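Local coordinates for protein thiazoline oxidase/subtilisin-like protease (PDB 4AKS) that probably cleaves precursor peptides and joins the core segment head to tail into macrocyclic patellamides through its subtilisin-like macrocyclase domain, at residues L46-I51 against L308-G313; I53-G58 against I188-F193; K119-L124 against P156-I161. All blocks are in the same frame, centred on the assembly; numbering follows the deposited sequence.

Contact 1 of 3, residues L46-I51 against L308-G313; sequences LGDPQI and LQVQQG
Val310, in the last turn of helix 291-311, pushes its two methyls against different parts of the loop 46-51. Val310 CG1 meets the side-chain amide of Gln50, lying near CD, OE1 and NE2 alike and closest to NE2 at 3.4 Å. Val310 CG1 also lies 4.0 Å from OD1 of Asp48, whose side chain runs at about a right angle to that of the valine. With CG1 anti to its backbone N (chi1 169°), Val310 can turn CG2 to Ile51, where it reaches CD1 at 3.9 Å. Gln311 extends alongside Asp48 in the reverse sense, its CG 4.1 Å from OD2 of the aspartate.

The second shell explains why the loop holds its shape. Asp48 begins a type I turn closed by Ile51 N to Asp48 O, 2.9 Å, and its OD1 also accepts from Gln50 N at 3.0 Å, on the anti side of the carboxylate, which makes an Asx turn. On the helical side, Gly313 with its positive phi is the C-prime residue of a Schellman motif, and its N bonds to Val310 O at 2.9 Å. The amide of Gln311 is gripped by Thr45 and the carbonyl of Gln44, while Val316 packs on both Val310 and Ile51.

Between the two segments themselves the touching is thus mostly methyl against amide, carboxylate and methyl, a modest interface at the margin of the domain. The polar tie is made next door, where the Gln311 amide holds Thr45 and Gln44.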
loop_
_atom_site.group_PDB
_atom_site.type_symbol
_atom_site.label_atom_id
_atom_site.label_comp_id
_atom_site.label_asym_id
_atom_site.label_seq_id
_atom_site.Cartn_x
_atom_site.Cartn_y
_atom_site.Cartn_z
ATOM N N LEU A 46 15.093 7.828 1.700
ATOM C CA LEU A 46 14.200 7.155 0.739
ATOM C C LEU A 46 13.833 5.756 1.234
ATOM O O LEU A 46 13.300 4.938 0.475
ATOM C CB LEU A 46 14.854 7.054 -0.636
ATOM C CG LEU A 46 15.136 8.358 -1.376
ATOM C CD1 LEU A 46 15.838 8.011 -2.690
ATOM C CD2 LEU A 46 13.856 9.162 -1.608
ATOM N N GLY A 47 14.102 5.503 2.513
ATOM C CA GLY A 47 13.841 4.218 3.132
ATOM C C GLY A 47 15.132 3.566 3.588
ATOM O O GLY A 47 16.214 3.966 3.194
ATOM N N ASP A 48 14.991 2.531 4.403
ATOM C CA ASP A 48 16.111 1.726 4.869
ATOM C C ASP A 48 15.760 0.254 4.689
ATOM O O ASP A 48 14.655 -0.149 5.037
ATOM C CB ASP A 48 16.386 2.029 6.335
ATOM C CG ASP A 48 17.740 1.529 6.787
ATOM O OD1 ASP A 48 17.866 0.335 7.095
ATOM O OD2 ASP A 48 18.687 2.331 6.836
ATOM N N PRO A 49 16.679 -0.553 4.119
ATOM C CA PRO A 49 16.383 -1.976 3.925
ATOM C C PRO A 49 16.187 -2.801 5.223
ATOM O O PRO A 49 15.714 -3.928 5.149
ATOM C CB PRO A 49 17.592 -2.495 3.126
ATOM C CG PRO A 49 18.671 -1.482 3.288
ATOM C CD PRO A 49 18.020 -0.178 3.630
ATOM N N GLN A 50 16.543 -2.251 6.382
ATOM C CA GLN A 50 16.189 -2.843 7.675
ATOM C C GLN A 50 14.688 -2.755 7.981
ATOM O O GLN A 50 14.202 -3.468 8.858
ATOM C CB GLN A 50 16.950 -2.152 8.804
ATOM C CG GLN A 50 18.419 -2.514 8.911
ATOM C CD GLN A 50 19.185 -1.545 9.815
ATOM O OE1 GLN A 50 19.164 -1.664 11.044
ATOM N NE2 GLN A 50 19.858 -0.572 9.202
ATOM N N ILE A 51 13.958 -1.885 7.282
ATOM C CA ILE A 51 12.517 -1.838 7.407
ATOM C C ILE A 51 11.878 -2.741 6.351
ATOM O O ILE A 51 12.044 -2.514 5.150
ATOM C CB ILE A 51 11.990 -0.401 7.286
ATOM C CG1 ILE A 51 12.718 0.517 8.285
ATOM C CG2 ILE A 51 10.482 -0.365 7.500
ATOM C CD1 ILE A 51 12.523 0.169 9.748
ATOM N N LEU A 308 13.821 6.546 9.353
ATOM C CA LEU A 308 14.503 7.650 10.002
ATOM C C LEU A 308 14.843 7.317 11.459
ATOM O O LEU A 308 15.899 7.715 11.944
ATOM C CB LEU A 308 13.651 8.920 9.892
ATOM C CG LEU A 308 14.264 10.305 9.933
ATOM C CD1 LEU A 308 15.477 10.413 9.017
ATOM C CD2 LEU A 308 13.182 11.292 9.509
ATOM N N GLN A 309 13.973 6.571 12.143
ATOM C CA GLN A 309 14.289 6.073 13.479
ATOM C C GLN A 309 15.566 5.220 13.427
ATOM O O GLN A 309 16.494 5.422 14.210
ATOM C CB GLN A 309 13.126 5.262 14.076
ATOM C CG GLN A 309 11.889 6.086 14.417
ATOM C CD GLN A 309 10.682 5.236 14.827
ATOM O OE1 GLN A 309 10.494 4.114 14.354
ATOM N NE2 GLN A 309 9.859 5.774 15.720
ATOM N N VAL A 310 15.638 4.300 12.468
ATOM C CA VAL A 310 16.845 3.483 12.289
ATOM C C VAL A 310 18.083 4.331 11.956
ATOM O O VAL A 310 19.151 4.120 12.525
ATOM C CB VAL A 310 16.657 2.404 11.205
ATOM C CG1 VAL A 310 18.002 1.776 10.863
ATOM C CG2 VAL A 310 15.666 1.350 11.684
ATOM N N GLN A 311 17.941 5.278 11.031
ATOM C CA GLN A 311 19.074 6.116 10.605
ATOM C C GLN A 311 19.617 6.990 11.736
ATOM O O GLN A 311 20.801 7.296 11.765
ATOM C CB GLN A 311 18.707 6.977 9.381
ATOM C CG GLN A 311 18.757 6.193 8.070
ATOM C CD GLN A 311 18.164 6.935 6.876
ATOM O OE1 GLN A 311 17.547 6.322 6.003
ATOM N NE2 GLN A 311 18.367 8.252 6.822
ATOM N N GLN A 312 18.749 7.365 12.670
ATOM C CA GLN A 312 19.166 8.119 13.857
ATOM C C GLN A 312 19.563 7.226 15.033
ATOM O O GLN A 312 19.814 7.725 16.125
ATOM C CB GLN A 312 18.050 9.068 14.293
ATOM C CG GLN A 312 17.711 10.131 13.259
ATOM C CD GLN A 312 16.847 11.238 13.830
ATOM O OE1 GLN A 312 16.391 11.155 14.973
ATOM N NE2 GLN A 312 16.621 12.283 13.041
ATOM N N GLY A 313 19.623 5.915 14.816
ATOM C CA GLY A 313 19.982 4.967 15.874
ATOM C C GLY A 313 18.915 4.751 16.939
ATOM O O GLY A 313 19.205 4.221 18.006
#

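Contact 2 of 3, residues I53-G58 against I188-F193; sequences IVIIDG and IIHCAF
Residues Ile53-Ile56 and Ile188-Cys191 pair as neighbouring parallel strands in the middle of the seven-stranded sheet of this subtilase fold, their axes 4.7 Å apart and turned by 16°. The ladder alternates in the parallel manner: Val54 N bonds to Ile188 O (2.9 Å), Val54 O receives His190 N (2.8 Å) and Ile56 N reaches His190 O (2.8 Å), before a weak bond from Ala192 N to Ile56 O. Ile53 and Ile55 pair instead with strand 151-156.

Ile53, Ile55, Ile188 and His190 face helices 119-136 and 291-311, where His190 ND1 bonds to Thr299. On the other face, Ile56 CD1 touches Ile189 CG2 at 3.8 Å against helix 171-183.

Beyond the ladder Asp57 reaches OD1 to Gly58 N (2.8 Å) and OD2 to His127 ND1, with Ala192 CB 3.7 Å from Asp57 OD2. Replacing Asp57 by an alanine would probably leave both His127 ND1 and Gly58 N without the carboxylate oxygens they bond to, and let the histidine ring turn more freely. Asp57, His127 and Ser292 match the geometry of a Ser-His-Asp triad, consistent with the strand pairing setting the acidic member of a subtilisin-like active site at the strand's end.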
loop_
_atom_site.group_PDB
_atom_site.type_symbol
_atom_site.label_atom_id
_atom_site.label_comp_id
_atom_site.label_asym_id
_atom_site.label_seq_id
_atom_site.Cartn_x
_atom_site.Cartn_y
_atom_site.Cartn_z
ATOM N N ILE A 53 8.402 -4.265 4.665
ATOM C CA ILE A 53 6.983 -4.072 4.428
ATOM C C ILE A 53 6.447 -5.334 3.767
ATOM O O ILE A 53 6.955 -5.753 2.724
ATOM C CB ILE A 53 6.743 -2.880 3.482
ATOM C CG1 ILE A 53 7.431 -1.607 4.018
ATOM C CG2 ILE A 53 5.252 -2.626 3.294
ATOM C CD1 ILE A 53 7.412 -0.463 3.003
ATOM N N VAL A 54 5.448 -5.965 4.385
ATOM C CA VAL A 54 4.800 -7.123 3.776
ATOM C C VAL A 54 3.458 -6.686 3.233
ATOM O O VAL A 54 2.608 -6.156 3.967
ATOM C CB VAL A 54 4.634 -8.314 4.760
ATOM C CG1 VAL A 54 3.932 -9.490 4.090
ATOM C CG2 VAL A 54 5.995 -8.783 5.242
ATOM N N ILE A 55 3.267 -6.894 1.940
ATOM C CA ILE A 55 2.056 -6.460 1.268
ATOM C C ILE A 55 1.169 -7.688 1.054
ATOM O O ILE A 55 1.530 -8.589 0.303
ATOM C CB ILE A 55 2.386 -5.773 -0.065
ATOM C CG1 ILE A 55 3.257 -4.549 0.176
ATOM C CG2 ILE A 55 1.118 -5.329 -0.810
ATOM C CD1 ILE A 55 3.714 -3.874 -1.109
ATOM N N ILE A 56 0.036 -7.733 1.766
ATOM C CA ILE A 56 -0.955 -8.784 1.588
ATOM C C ILE A 56 -2.001 -8.281 0.577
ATOM O O ILE A 56 -2.835 -7.444 0.892
ATOM C CB ILE A 56 -1.623 -9.187 2.923
ATOM C CG1 ILE A 56 -0.557 -9.616 3.938
ATOM C CG2 ILE A 56 -2.622 -10.321 2.669
ATOM C CD1 ILE A 56 -1.056 -9.925 5.343
ATOM N N ASP A 57 -1.950 -8.810 -0.636
ATOM C CA ASP A 57 -2.731 -8.282 -1.768
ATOM C C ASP A 57 -2.683 -9.376 -2.843
ATOM O O ASP A 57 -2.402 -10.539 -2.524
ATOM C CB ASP A 57 -2.106 -6.966 -2.267
ATOM C CG ASP A 57 -3.092 -6.056 -3.052
ATOM O OD1 ASP A 57 -4.034 -6.530 -3.741
ATOM O OD2 ASP A 57 -2.883 -4.822 -3.008
ATOM N N GLY A 58 -2.901 -9.018 -4.100
ATOM C CA GLY A 58 -2.698 -9.943 -5.199
ATOM C C GLY A 58 -1.231 -10.100 -5.602
ATOM O O GLY A 58 -0.308 -9.779 -4.836
ATOM N N ILE A 188 6.055 -3.450 8.954
ATOM C CA ILE A 188 4.741 -2.955 8.569
ATOM C C ILE A 188 4.063 -4.032 7.738
ATOM O O ILE A 188 4.692 -4.657 6.865
ATOM C CB ILE A 188 4.851 -1.701 7.680
ATOM C CG1 ILE A 188 5.591 -0.600 8.397
ATOM C CG2 ILE A 188 3.475 -1.194 7.264
ATOM C CD1 ILE A 188 5.754 0.662 7.562
ATOM N N ILE A 189 2.787 -4.259 8.028
ATOM C CA ILE A 189 1.948 -5.124 7.219
ATOM C C ILE A 189 0.888 -4.277 6.534
ATOM O O ILE A 189 0.098 -3.590 7.189
ATOM C CB ILE A 189 1.268 -6.220 8.065
ATOM C CG1 ILE A 189 2.307 -7.207 8.595
ATOM C CG2 ILE A 189 0.184 -6.950 7.267
ATOM C CD1 ILE A 189 1.748 -8.118 9.691
ATOM N N HIS A 190 0.913 -4.297 5.207
ATOM C CA HIS A 190 -0.069 -3.598 4.416
ATOM C C HIS A 190 -1.135 -4.572 4.006
ATOM O O HIS A 190 -0.876 -5.476 3.200
ATOM C CB HIS A 190 0.579 -2.948 3.211
ATOM C CG HIS A 190 -0.390 -2.150 2.397
ATOM N ND1 HIS A 190 -0.655 -0.852 2.653
ATOM C CD2 HIS A 190 -1.238 -2.532 1.358
ATOM C CE1 HIS A 190 -1.609 -0.420 1.788
ATOM N NE2 HIS A 190 -1.961 -1.450 1.002
ATOM N N CYS A 191 -2.329 -4.425 4.588
ATOM C CA CYS A 191 -3.419 -5.327 4.277
ATOM C C CYS A 191 -4.513 -4.615 3.465
ATOM O O CYS A 191 -5.293 -3.806 3.987
ATOM C CB CYS A 191 -3.938 -6.029 5.533
ATOM S SG CYS A 191 -5.028 -7.398 5.105
ATOM N N ALA A 192 -4.564 -4.931 2.182
ATOM C CA ALA A 192 -5.565 -4.323 1.285
ATOM C C ALA A 192 -6.999 -4.859 1.535
ATOM O O ALA A 192 -7.929 -4.408 0.878
ATOM C CB ALA A 192 -5.158 -4.533 -0.158
ATOM N N PHE A 193 -7.178 -5.804 2.471
ATOM C CA PHE A 193 -8.488 -6.434 2.727
ATOM C C PHE A 193 -9.033 -6.293 4.170
ATOM O O PHE A 193 -10.186 -6.671 4.424
ATOM C CB PHE A 193 -8.453 -7.948 2.409
ATOM C CG PHE A 193 -7.707 -8.324 1.150
ATOM C CD1 PHE A 193 -8.011 -7.736 -0.078
ATOM C CD2 PHE A 193 -6.708 -9.305 1.195
ATOM C CE1 PHE A 193 -7.316 -8.101 -1.226
ATOM C CE2 PHE A 193 -6.019 -9.673 0.053
ATOM C CZ PHE A 193 -6.320 -9.075 -1.156
#

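Contact 3 of 3, residues K119-L124 against P156-I161; sequences KDRIVL and PQDAVI
Arg121 and Asp158 meet where the first turns of helix 119-136, the helix that carries the presumed catalytic His127 of this subtilase fold, approach the 3-10 turn that follows strand 151-156. The guanidinium presents its edge. NE and NH2 both point at the single oxygen OD2 of Asp158, at 3.1 Å from Arg121 NE and 3.2 Å from Arg121 NH2, a side-on salt bridge in which the oxygen lies almost in the guanidinium plane. The carboxylate does not lie flat with it: the two planes are turned by 31°. NE approaches OD2 from the anti side, tilted 27° out of the carboxylate plane, while NH2 comes nearly along the C-O bond. A bend in the arginine chain at chi3 (61°) swings the guanidinium round to the aspartate, and the methylene CG of Arg121 passes 3.7 Å from Asp158 O on the way.

NH2 has a second acceptor in the carbonyl of Glu84, and OD2 also takes a weak bond from Asn125. With two arginine nitrogens on one oxygen, Asp158 is likely to stay ionised.

The apolar half of the contact belongs to Ile161, placed just after the turn by Ile161 N to Asp158 O (3.0 Å). Its side chain spans the helix surface by three different atoms. Ile161 CG2 lies 3.9 Å from Asp120 CB, CB sits near the CG methylene of Arg121, and the CG1 branch carries CD1 on to Leu124. The isoleucine therefore bridges one turn of helix, from Asp120 to Leu124, beside the salt bridge. Leucine and isoleucine reach out tip to tip, and there the packing is tight: Leu124 CD2 and Ile161 CD1 are 3.3 Å apart, closer than carbons usually come.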
loop_
_atom_site.group_PDB
_atom_site.type_symbol
_atom_site.label_atom_id
_atom_site.label_comp_id
_atom_site.label_asym_id
_atom_site.label_seq_id
_atom_site.Cartn_x
_atom_site.Cartn_y
_atom_site.Cartn_z
ATOM N N LYS A 119 -11.445 -12.209 -14.385
ATOM C CA LYS A 119 -11.628 -10.807 -13.943
ATOM C C LYS A 119 -11.395 -10.536 -12.433
ATOM O O LYS A 119 -10.823 -9.507 -12.078
ATOM C CB LYS A 119 -12.993 -10.257 -14.370
ATOM C CG LYS A 119 -14.200 -10.904 -13.711
ATOM C CD LYS A 119 -15.498 -10.340 -14.288
ATOM C CE LYS A 119 -16.694 -10.642 -13.393
ATOM N NZ LYS A 119 -17.212 -12.008 -13.680
ATOM N N ASP A 120 -11.854 -11.430 -11.557
ATOM C CA ASP A 120 -11.719 -11.215 -10.107
ATOM C C ASP A 120 -10.250 -11.297 -9.667
ATOM O O ASP A 120 -9.772 -10.455 -8.912
ATOM C CB ASP A 120 -12.603 -12.195 -9.311
ATOM C CG ASP A 120 -14.096 -11.955 -9.545
ATOM O OD1 ASP A 120 -14.509 -10.790 -9.704
ATOM O OD2 ASP A 120 -14.868 -12.931 -9.584
ATOM N N ARG A 121 -9.516 -12.280 -10.169
ATOM C CA ARG A 121 -8.071 -12.338 -9.900
ATOM C C ARG A 121 -7.323 -11.131 -10.468
ATOM O O ARG A 121 -6.424 -10.593 -9.813
ATOM C CB ARG A 121 -7.467 -13.621 -10.453
ATOM C CG ARG A 121 -7.847 -14.865 -9.672
ATOM C CD ARG A 121 -7.366 -16.108 -10.412
ATOM N NE ARG A 121 -5.911 -16.089 -10.539
ATOM C CZ ARG A 121 -5.211 -16.761 -11.448
ATOM N NH1 ARG A 121 -5.813 -17.518 -12.353
ATOM N NH2 ARG A 121 -3.888 -16.658 -11.450
ATOM N N ILE A 122 -7.710 -10.694 -11.670
ATOM C CA ILE A 122 -7.071 -9.543 -12.302
ATOM C C ILE A 122 -7.270 -8.269 -11.497
ATOM O O ILE A 122 -6.321 -7.511 -11.325
ATOM C CB ILE A 122 -7.555 -9.321 -13.757
ATOM C CG1 ILE A 122 -7.035 -10.450 -14.666
ATOM C CG2 ILE A 122 -7.073 -7.973 -14.276
ATOM C CD1 ILE A 122 -7.741 -10.575 -16.000
ATOM N N VAL A 123 -8.476 -8.027 -10.985
ATOM C CA VAL A 123 -8.710 -6.880 -10.079
ATOM C C VAL A 123 -7.672 -6.886 -8.944
ATOM O O VAL A 123 -7.042 -5.858 -8.658
ATOM C CB VAL A 123 -10.153 -6.875 -9.476
ATOM C CG1 VAL A 123 -10.279 -5.937 -8.264
ATOM C CG2 VAL A 123 -11.186 -6.480 -10.526
ATOM N N LEU A 124 -7.466 -8.046 -8.320
ATOM C CA LEU A 124 -6.491 -8.157 -7.219
ATOM C C LEU A 124 -5.053 -7.971 -7.664
ATOM O O LEU A 124 -4.284 -7.308 -6.985
ATOM C CB LEU A 124 -6.601 -9.497 -6.487
ATOM C CG LEU A 124 -7.522 -9.510 -5.274
ATOM C CD1 LEU A 124 -9.004 -9.431 -5.630
ATOM C CD2 LEU A 124 -7.197 -10.766 -4.468
ATOM N N PRO A 156 1.127 -12.808 -2.241
ATOM C CA PRO A 156 -0.078 -12.807 -3.062
ATOM C C PRO A 156 -1.172 -13.744 -2.557
ATOM O O PRO A 156 -0.874 -14.798 -2.033
ATOM C CB PRO A 156 0.431 -13.302 -4.416
ATOM C CG PRO A 156 1.874 -12.959 -4.416
ATOM C CD PRO A 156 2.315 -13.212 -3.023
ATOM N N GLN A 157 -2.418 -13.328 -2.717
ATOM C CA GLN A 157 -3.572 -14.058 -2.252
ATOM C C GLN A 157 -4.497 -14.467 -3.370
ATOM O O GLN A 157 -5.517 -15.076 -3.095
ATOM C CB GLN A 157 -4.377 -13.184 -1.268
ATOM C CG GLN A 157 -3.556 -12.662 -0.109
ATOM C CD GLN A 157 -3.057 -13.776 0.775
ATOM O OE1 GLN A 157 -3.815 -14.680 1.129
ATOM N NE2 GLN A 157 -1.781 -13.725 1.131
ATOM N N ASP A 158 -4.164 -14.132 -4.615
ATOM C CA ASP A 158 -5.081 -14.354 -5.749
ATOM C C ASP A 158 -5.409 -15.837 -5.997
ATOM O O ASP A 158 -6.497 -16.162 -6.510
ATOM C CB ASP A 158 -4.566 -13.679 -7.040
ATOM C CG ASP A 158 -3.425 -14.439 -7.696
ATOM O OD1 ASP A 158 -2.380 -14.641 -7.029
ATOM O OD2 ASP A 158 -3.573 -14.839 -8.877
ATOM N N ALA A 159 -4.484 -16.728 -5.627
ATOM C CA ALA A 159 -4.732 -18.177 -5.719
ATOM C C ALA A 159 -5.986 -18.630 -4.959
ATOM O O ALA A 159 -6.624 -19.595 -5.363
ATOM C CB ALA A 159 -3.520 -18.970 -5.257
ATOM N N VAL A 160 -6.355 -17.917 -3.892
ATOM C CA VAL A 160 -7.551 -18.245 -3.098
ATOM C C VAL A 160 -8.879 -17.935 -3.807
ATOM O O VAL A 160 -9.935 -18.439 -3.408
ATOM C CB VAL A 160 -7.556 -17.517 -1.734
ATOM C CG1 VAL A 160 -8.041 -16.083 -1.882
ATOM C CG2 VAL A 160 -8.450 -18.260 -0.754
ATOM N N ILE A 161 -8.832 -17.105 -4.843
ATOM C CA ILE A 161 -10.039 -16.769 -5.594
ATOM C C ILE A 161 -10.355 -17.913 -6.569
ATOM O O ILE A 161 -9.541 -18.242 -7.444
ATOM C CB ILE A 161 -9.888 -15.413 -6.319
ATOM C CG1 ILE A 161 -9.667 -14.295 -5.292
ATOM C CG2 ILE A 161 -11.122 -15.105 -7.158
ATOM C CD1 ILE A 161 -9.102 -13.026 -5.885
#

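Read from the N terminus, the three contacts form a strict nest without crossings. Residues 46-51 open contact 1, and strand 52-57 at once begins contact 2. Helix 119-136 and the turn after strand 151-156 then close contact 3, the innermost and shortest loop. Strand 188-191 next completes contact 2, and the end of helix 291-311 finally closes contact 1, enclosing everything between. Contacts 2 and 3 touch, chiefly through a probable hydrogen bond from Gln157 N to Asp57 O (2.8 Å), which joins the end of strand 52-57 to the turn after strand 151-156. Contacts 1 and 3 lie on opposite sides of the chain's centre, their centres about 33 Å apart.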